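Local coordinates for protein pentafunctional AROM polypeptide (Schizosaccharomyces pombe, PDB 5SWV) that carries the 3-dehydroquinate dehydratase and shikimate dehydrogenase activities of the five-enzyme AROM polypeptide, which probably serve two successive steps of the shikimate pathway, at residues L116-Y127 with K157-A165. Residues are numbered along the deposited sequence; the frame is centred on the assembly and turned at random.
Sequences LGWSSETINILY and KVELASSYA
Lys157 and Leu116 open a contact in the type I dehydroquinase TIM barrel, where the loop leading into outer helix 120-128, and then that helix, pack against helix 152-162 and the residues that follow, flanking strand 134-140. The lysine chain, bent at chi2 and chi4, lays its CD 4.2 Å from Leu116 CB, while its ammonium end makes a cation-pi contact with Trp139. One turn on, Leu160 comes up to the same leucine, its CG 3.9 Å from Leu116 CD2. Ala161 completes this apolar patch: its CB meets Leu116 CD2 at 3.8 Å, and both side chains also pack on Met137 of the intervening strand. Farther along the chain, Tyr164 packs against helix 120-128. With CG anti to the carbonyl carbon (chi1 -50°), its ring is directed at that helix, where Ile123 meets one face; the CB of Ser163 lies over the other. Ile123 CG2 makes a CH-pi contact, 3.6 Å from the ring centroid and 27° off the normal. At the ring edge, Tyr127 receives Tyr164 on its face in an offset edge-to-face pair, with centroids 5.6 Å apart and planes inclined at 60°. Farther round this edge, near the ring plane, Asn124 OD1, which also accepts a hydrogen bond from Gln128 NE2, sits 3.7 Å from Tyr164 CE1.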
loop_
_atom_site.group_PDB
_atom_site.type_symbol
_atom_site.label_atom_id
_atom_site.label_comp_id
_atom_site.label_asym_id
_atom_site.label_seq_id
_atom_site.Cartn_x
_atom_site.Cartn_y
_atom_site.Cartn_z
ATOM N N LEU A 116 -3.720 29.070 -4.342
ATOM C CA LEU A 116 -4.555 30.214 -4.007
ATOM C C LEU A 116 -4.080 31.510 -4.720
ATOM O O LEU A 116 -4.613 32.591 -4.475
ATOM C CB LEU A 116 -4.614 30.367 -2.474
ATOM C CG LEU A 116 -5.350 29.209 -1.770
ATOM C CD1 LEU A 116 -4.848 28.903 -0.368
ATOM C CD2 LEU A 116 -6.838 29.479 -1.715
ATOM N N GLY A 117 -3.066 31.397 -5.581
ATOM C CA GLY A 117 -2.685 32.480 -6.484
ATOM C C GLY A 117 -3.480 32.541 -7.761
ATOM O O GLY A 117 -3.396 33.536 -8.453
ATOM N N TRP A 118 -4.224 31.480 -8.092
ATOM C CA TRP A 118 -5.098 31.487 -9.272
ATOM C C TRP A 118 -6.351 32.337 -9.004
ATOM O O TRP A 118 -6.789 32.466 -7.857
ATOM C CB TRP A 118 -5.553 30.079 -9.655
ATOM C CG TRP A 118 -4.481 29.082 -9.978
ATOM C CD1 TRP A 118 -4.324 27.853 -9.405
ATOM C CD2 TRP A 118 -3.457 29.195 -10.972
ATOM N NE1 TRP A 118 -3.256 27.197 -9.973
ATOM C CE2 TRP A 118 -2.702 28.006 -10.933
ATOM C CE3 TRP A 118 -3.096 30.184 -11.881
ATOM C CZ2 TRP A 118 -1.606 27.784 -11.769
ATOM C CZ3 TRP A 118 -1.999 29.962 -12.717
ATOM C CH2 TRP A 118 -1.271 28.771 -12.650
ATOM N N SER A 119 -6.937 32.900 -10.055
ATOM C CA SER A 119 -8.125 33.731 -9.907
ATOM C C SER A 119 -9.255 32.962 -9.229
ATOM O O SER A 119 -9.346 31.737 -9.323
ATOM C CB SER A 119 -8.612 34.252 -11.272
ATOM O OG SER A 119 -9.086 33.199 -12.090
ATOM N N SER A 120 -10.107 33.703 -8.541
ATOM C CA SER A 120 -11.246 33.123 -7.865
ATOM C C SER A 120 -12.224 32.565 -8.889
ATOM O O SER A 120 -12.934 31.600 -8.609
ATOM C CB SER A 120 -11.921 34.167 -6.979
ATOM O OG SER A 120 -12.256 35.326 -7.726
ATOM N N GLU A 121 -12.250 33.160 -10.078
ATOM C CA GLU A 121 -13.012 32.614 -11.187
ATOM C C GLU A 121 -12.545 31.200 -11.509
ATOM O O GLU A 121 -13.366 30.286 -11.610
ATOM C CB GLU A 121 -12.924 33.508 -12.446
ATOM C CG GLU A 121 -13.951 33.136 -13.535
ATOM C CD GLU A 121 -13.736 33.836 -14.868
ATOM O OE1 GLU A 121 -14.356 33.412 -15.866
ATOM O OE2 GLU A 121 -12.941 34.797 -14.925
ATOM N N THR A 122 -11.235 31.026 -11.660
ATOM C CA THR A 122 -10.670 29.726 -12.019
ATOM C C THR A 122 -10.871 28.723 -10.896
ATOM O O THR A 122 -11.239 27.584 -11.153
ATOM C CB THR A 122 -9.185 29.842 -12.412
ATOM O OG1 THR A 122 -9.097 30.441 -13.707
ATOM C CG2 THR A 122 -8.498 28.483 -12.459
ATOM N N ILE A 123 -10.659 29.154 -9.661
ATOM C CA ILE A 123 -10.799 28.269 -8.517
ATOM C C ILE A 123 -12.211 27.712 -8.437
ATOM O O ILE A 123 -12.404 26.512 -8.234
ATOM C CB ILE A 123 -10.454 28.986 -7.195
ATOM C CG1 ILE A 123 -8.964 29.294 -7.137
ATOM C CG2 ILE A 123 -10.812 28.115 -5.997
ATOM C CD1 ILE A 123 -8.613 30.272 -6.051
ATOM N N ASN A 124 -13.186 28.601 -8.599
ATOM C CA ASN A 124 -14.601 28.230 -8.610
ATOM C C ASN A 124 -14.961 27.256 -9.737
ATOM O O ASN A 124 -15.600 26.229 -9.504
ATOM C CB ASN A 124 -15.444 29.494 -8.738
ATOM C CG ASN A 124 -16.919 29.252 -8.493
ATOM O OD1 ASN A 124 -17.314 28.499 -7.607
ATOM N ND2 ASN A 124 -17.733 29.927 -9.251
ATOM N N ILE A 125 -14.544 27.573 -10.958
ATOM C CA ILE A 125 -14.748 26.657 -12.076
ATOM C C ILE A 125 -14.180 25.264 -11.767
ATOM O O ILE A 125 -14.815 24.259 -12.072
ATOM C CB ILE A 125 -14.124 27.207 -13.356
ATOM C CG1 ILE A 125 -14.952 28.389 -13.857
ATOM C CG2 ILE A 125 -14.040 26.138 -14.439
ATOM C CD1 ILE A 125 -14.208 29.284 -14.834
ATOM N N LEU A 126 -12.990 25.202 -11.178
ATOM C CA LEU A 126 -12.407 23.915 -10.808
ATOM C C LEU A 126 -13.223 23.269 -9.710
ATOM O O LEU A 126 -13.440 22.066 -9.737
ATOM C CB LEU A 126 -10.958 24.056 -10.353
ATOM C CG LEU A 126 -9.948 24.539 -11.406
ATOM C CD1 LEU A 126 -8.642 24.995 -10.747
ATOM C CD2 LEU A 126 -9.686 23.470 -12.461
ATOM N N TYR A 127 -13.674 24.063 -8.743
ATOM C CA TYR A 127 -14.553 23.558 -7.675
ATOM C C TYR A 127 -15.859 22.996 -8.250
ATOM O O TYR A 127 -16.232 21.867 -7.944
ATOM C CB TYR A 127 -14.836 24.658 -6.640
ATOM C CG TYR A 127 -15.865 24.278 -5.608
ATOM C CD1 TYR A 127 -15.536 23.442 -4.550
ATOM C CD2 TYR A 127 -17.177 24.752 -5.693
ATOM C CE1 TYR A 127 -16.477 23.087 -3.605
ATOM C CE2 TYR A 127 -18.126 24.400 -4.746
ATOM C CZ TYR A 127 -17.763 23.567 -3.710
ATOM O OH TYR A 127 -18.684 23.200 -2.772
ATOM N N LYS A 157 -5.862 34.008 3.247
ATOM C CA LYS A 157 -5.766 32.777 2.475
ATOM C C LYS A 157 -6.682 31.655 2.965
ATOM O O LYS A 157 -7.259 30.940 2.152
ATOM C CB LYS A 157 -4.313 32.277 2.434
ATOM C CG LYS A 157 -3.371 33.165 1.643
ATOM C CD LYS A 157 -3.921 33.462 0.256
ATOM C CE LYS A 157 -2.836 33.890 -0.700
ATOM N NZ LYS A 157 -2.514 35.313 -0.512
ATOM N N VAL A 158 -6.807 31.493 4.275
ATOM C CA VAL A 158 -7.720 30.490 4.813
ATOM C C VAL A 158 -9.168 30.860 4.467
ATOM O O VAL A 158 -9.957 29.989 4.106
ATOM C CB VAL A 158 -7.493 30.279 6.325
ATOM C CG1 VAL A 158 -8.601 29.446 6.971
ATOM C CG2 VAL A 158 -6.153 29.591 6.533
ATOM N N GLU A 159 -9.483 32.155 4.536
ATOM C CA GLU A 159 -10.822 32.652 4.230
ATOM C C GLU A 159 -11.182 32.320 2.788
ATOM O O GLU A 159 -12.251 31.767 2.530
ATOM C CB GLU A 159 -10.940 34.168 4.477
ATOM C CG GLU A 159 -12.383 34.618 4.739
ATOM C CD GLU A 159 -12.698 36.057 4.302
ATOM O OE1 GLU A 159 -11.773 36.908 4.278
ATOM O OE2 GLU A 159 -13.886 36.347 3.995
ATOM N N LEU A 160 -10.284 32.637 1.861
ATOM C CA LEU A 160 -10.496 32.346 0.440
ATOM C C LEU A 160 -10.641 30.843 0.185
ATOM O O LEU A 160 -11.500 30.416 -0.592
ATOM C CB LEU A 160 -9.334 32.911 -0.398
ATOM C CG LEU A 160 -9.252 32.537 -1.890
ATOM C CD1 LEU A 160 -10.552 32.895 -2.615
ATOM C CD2 LEU A 160 -8.047 33.191 -2.565
ATOM N N ALA A 161 -9.798 30.061 0.856
ATOM C CA ALA A 161 -9.742 28.609 0.673
ATOM C C ALA A 161 -10.965 27.882 1.206
ATOM O O ALA A 161 -11.366 26.860 0.654
ATOM C CB ALA A 161 -8.491 28.043 1.333
ATOM N N SER A 162 -11.544 28.398 2.282
ATOM C CA SER A 162 -12.609 27.678 2.997
ATOM C C SER A 162 -13.923 27.558 2.206
ATOM O O SER A 162 -14.710 26.658 2.461
ATOM C CB SER A 162 -12.880 28.316 4.356
ATOM O OG SER A 162 -13.481 29.577 4.164
ATOM N N SER A 163 -14.155 28.448 1.250
ATOM C CA SER A 163 -15.283 28.284 0.333
ATOM C C SER A 163 -15.180 26.996 -0.502
ATOM O O SER A 163 -16.190 26.390 -0.819
ATOM C CB SER A 163 -15.385 29.489 -0.608
ATOM O OG SER A 163 -15.591 30.707 0.095
ATOM N N TYR A 164 -13.958 26.574 -0.824
ATOM C CA TYR A 164 -13.707 25.515 -1.788
ATOM C C TYR A 164 -13.015 24.247 -1.254
ATOM O O TYR A 164 -13.092 23.200 -1.890
ATOM C CB TYR A 164 -12.849 26.097 -2.914
ATOM C CG TYR A 164 -13.366 27.403 -3.490
ATOM C CD1 TYR A 164 -14.574 27.439 -4.193
ATOM C CD2 TYR A 164 -12.654 28.604 -3.347
ATOM C CE1 TYR A 164 -15.062 28.618 -4.731
ATOM C CE2 TYR A 164 -13.137 29.789 -3.896
ATOM C CZ TYR A 164 -14.346 29.776 -4.579
ATOM O OH TYR A 164 -14.876 30.909 -5.120
ATOM N N ALA A 165 -12.347 24.324 -0.107
ATOM C CA ALA A 165 -11.318 23.322 0.234
ATOM C C ALA A 165 -11.824 22.019 0.823
ATOM O O ALA A 165 -12.672 22.031 1.682
ATOM C CB ALA A 165 -10.323 23.927 1.204
#